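Side-chain contact in cupin 2, conserved barrel (Desulfitobacterium hafniense, PDB 2OZJ), which is of unknown function but belongs to the cupin superfamily, built on a conserved beta-barrel domain: residues A17-A22 / L28-A33. Numbering follows the deposited sequence. Where two conformers were deposited one is given.
Sequences ASLIEA and LSMALA
Leu19 to Glu21 run almost exactly against Leu28 to Met30, their end-to-end directions 169° apart, where the chain leaves a 3-10 turn and doubles back as strand 28-34. The two segments do not pair with each other; the strand's backbone at Leu28 and Met30 is bonded to Ser44 and Leu42 of strand 38-46, and side chains here meet side chains and backbone carbonyls. Leu28 and Met30, two apart on the strand, both project toward the loop, while Ser29 between them suits the exposed side. Ile20, the one buried residue among those that touch, is aptly branched and apolar. With CG1 anti to the backbone N (chi1 -162°) and the chain extended beyond, its CD1 lies 3.9 Å from Leu28 CB and 3.7 Å from Leu28 O, the two side chains sliding past each other in opposite directions. An alanine in place of Ile20 would remove this arm and would probably leave a gap over the strand backbone beside Leu28. Leu28 CD2 lies 3.7 Å from Glu21 O and also meets Glu21 CB, the aliphatic base of a side chain whose carboxylate turns to a salt bridge with Arg23. The long, unbranched side chain of Met30, present here as selenomethionine, bends at chi3 (72°), laying CE 3.8 Å from Leu19 CB. Leu19 also packs on Leu42. These mainly apolar contacts lay the loop after strand 14-15 against one face of the cupin barrel's antiparallel sheet.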
ATOM      1  N   ALA A  17       5.381  -7.246  -5.146  1.00 16.65           N
ATOM      2  CA  ALA A  17       5.375  -7.619  -6.562  1.00 15.07           C
ATOM      3  C   ALA A  17       5.522  -9.125  -6.762  1.00 17.53           C
ATOM      4  O   ALA A  17       5.064  -9.689  -7.751  1.00 22.85           O
ATOM      5  CB  ALA A  17       6.501  -6.912  -7.295  1.00 15.23           C
ATOM      6  N   SER A  18       6.195  -9.797  -5.837  1.00 17.14           N
ATOM      7  CA  SER A  18       6.430 -11.231  -5.969  1.00 16.51           C
ATOM      8  C   SER A  18       5.163 -12.075  -5.700  1.00 16.73           C
ATOM      9  O   SER A  18       5.181 -13.275  -5.949  1.00 20.14           O
ATOM     10  CB  SER A  18       7.623 -11.675  -5.091  1.00 16.30           C
ATOM     11  OG  SER A  18       7.224 -11.792  -3.760  1.00 21.74           O
ATOM     12  N   LEU A  19       4.087 -11.478  -5.191  1.00 15.37           N
ATOM     13  CA  LEU A  19       2.892 -12.213  -4.817  1.00 14.44           C
ATOM     14  C   LEU A  19       1.945 -12.439  -6.023  1.00 15.51           C
ATOM     15  O   LEU A  19       1.015 -13.206  -5.913  1.00 19.60           O
ATOM     16  CB  LEU A  19       2.134 -11.530  -3.697  1.00 15.72           C
ATOM     17  CG  LEU A  19       2.884 -11.361  -2.361  1.00 15.01           C
ATOM     18  CD1 LEU A  19       1.952 -10.620  -1.426  1.00 13.89           C
ATOM     19  CD2 LEU A  19       3.331 -12.677  -1.775  1.00 22.75           C
ATOM     20  N   ILE A  20       2.225 -11.795  -7.152  1.00 18.21           N
ATOM     21  CA  ILE A  20       1.405 -11.944  -8.366  1.00 17.65           C
ATOM     22  C   ILE A  20       2.313 -12.008  -9.604  1.00 16.40           C
ATOM     23  O   ILE A  20       3.278 -11.254  -9.716  1.00 18.72           O
ATOM     24  CB  ILE A  20       0.323 -10.825  -8.470  1.00 17.07           C
ATOM     25  CG1 ILE A  20      -0.791 -11.188  -9.455  1.00 20.30           C
ATOM     26  CG2 ILE A  20       0.902  -9.454  -8.842  1.00 16.76           C
ATOM     27  CD1 ILE A  20      -2.010 -10.293  -9.289  1.00 19.72           C
ATOM     28  N   GLU A  21       2.013 -12.905 -10.531  1.00 15.51           N
ATOM     29  CA  GLU A  21       2.719 -12.908 -11.815  1.00 18.66           C
ATOM     30  C   GLU A  21       2.178 -11.839 -12.755  1.00 19.58           C
ATOM     31  O   GLU A  21       1.138 -11.257 -12.489  1.00 19.92           O
ATOM     32  CB  GLU A  21       2.621 -14.281 -12.471  1.00 20.55           C
ATOM     33  CG  GLU A  21       3.297 -15.339 -11.610  1.00 23.73           C
ATOM     34  CD  GLU A  21       2.759 -16.742 -11.863  1.00 33.99           C
ATOM     35  OE1 GLU A  21       1.590 -17.021 -11.519  1.00 38.27           O
ATOM     36  OE2 GLU A  21       3.510 -17.559 -12.401  1.00 35.95           O
ATOM     37  N   ALA A  22       2.913 -11.559 -13.828  1.00 19.72           N
ATOM     38  CA  ALA A  22       2.414 -10.718 -14.869  0.50 20.10           C
ATOM     39  C   ALA A  22       2.410 -11.582 -16.154  0.50 19.33           C
ATOM     40  O   ALA A  22       3.212 -12.519 -16.347  0.50 18.71           O
ATOM     41  CB  ALA A  22       3.219  -9.368 -14.941  1.00 19.63           C
ATOM     42  N   LEU A  28      -4.559 -10.971 -14.083  1.00 11.64           N
ATOM     43  CA  LEU A  28      -4.545 -11.673 -12.794  1.00 10.65           C
ATOM     44  C   LEU A  28      -4.955 -10.716 -11.665  1.00 11.39           C
ATOM     45  O   LEU A  28      -4.698  -9.526 -11.728  1.00 12.21           O
ATOM     46  CB  LEU A  28      -3.172 -12.266 -12.451  1.00 13.86           C
ATOM     47  CG  LEU A  28      -2.664 -13.515 -13.153  1.00 21.32           C
ATOM     48  CD1 LEU A  28      -2.509 -13.276 -14.637  1.00 23.72           C
ATOM     49  CD2 LEU A  28      -1.356 -13.968 -12.545  1.00 15.57           C
ATOM     50  N   SER A  29      -5.662 -11.226 -10.669  1.00 11.17           N
ATOM     51  CA  SER A  29      -6.062 -10.415  -9.514  1.00 10.96           C
ATOM     52  C   SER A  29      -6.010 -11.248  -8.245  1.00 12.22           C
ATOM     53  O   SER A  29      -6.236 -12.467  -8.262  1.00 11.50           O
ATOM     54  CB  SER A  29      -7.462  -9.815  -9.692  1.00 13.59           C
ATOM     55  OG  SER A  29      -8.449 -10.805  -9.725  1.00 16.68           O
HETATM   56  N   MSE A  30      -5.744 -10.557  -7.132  1.00 11.65           N
HETATM   57  CA  MSE A  30      -5.761 -11.191  -5.821  1.00 11.88           C
HETATM   58  C   MSE A  30      -6.285 -10.205  -4.795  1.00 12.20           C
HETATM   59  O   MSE A  30      -5.766  -9.071  -4.744  1.00 13.68           O
HETATM   60  CB  MSE A  30      -4.363 -11.672  -5.449  1.00 14.72           C
HETATM   61  CG  MSE A  30      -4.375 -12.455  -4.139  1.00 12.20           C
HETATM   62 SE   MSE A  30      -2.891 -13.615  -3.800  0.75 11.86          SE
HETATM   63  CE  MSE A  30      -1.587 -12.224  -3.434  1.00 15.16           C
ATOM     64  N   ALA A  31      -7.324 -10.588  -4.048  1.00 11.88           N
ATOM     65  CA  ALA A  31      -7.818  -9.749  -2.961  1.00 12.63           C
ATOM     66  C   ALA A  31      -6.885  -9.881  -1.747  1.00 10.51           C
ATOM     67  O   ALA A  31      -6.467 -11.009  -1.387  1.00 11.73           O
ATOM     68  CB  ALA A  31      -9.197 -10.130  -2.575  1.00 10.79           C
ATOM     69  N   LEU A  32      -6.580  -8.747  -1.124  1.00 12.47           N
ATOM     70  CA  LEU A  32      -5.780  -8.715   0.103  1.00 11.00           C
ATOM     71  C   LEU A  32      -6.603  -8.331   1.320  1.00 12.02           C
ATOM     72  O   LEU A  32      -6.075  -8.250   2.412  1.00 11.76           O
ATOM     73  CB  LEU A  32      -4.614  -7.750  -0.043  1.00 14.73           C
ATOM     74  CG  LEU A  32      -3.650  -7.914  -1.247  1.00 13.98           C
ATOM     75  CD1 LEU A  32      -2.545  -6.840  -1.185  1.00 11.23           C
ATOM     76  CD2 LEU A  32      -3.085  -9.359  -1.335  1.00 13.88           C
ATOM     77  N   ALA A  33      -7.898  -8.105   1.150  1.00 13.95           N
ATOM     78  CA  ALA A  33      -8.789  -7.823   2.266  1.00 14.44           C
ATOM     79  C   ALA A  33     -10.153  -8.437   1.993  1.00 14.81           C
ATOM     80  O   ALA A  33     -10.584  -8.522   0.827  1.00 15.59           O
ATOM     81  CB  ALA A  33      -8.948  -6.313   2.466  1.00 12.87           C
TER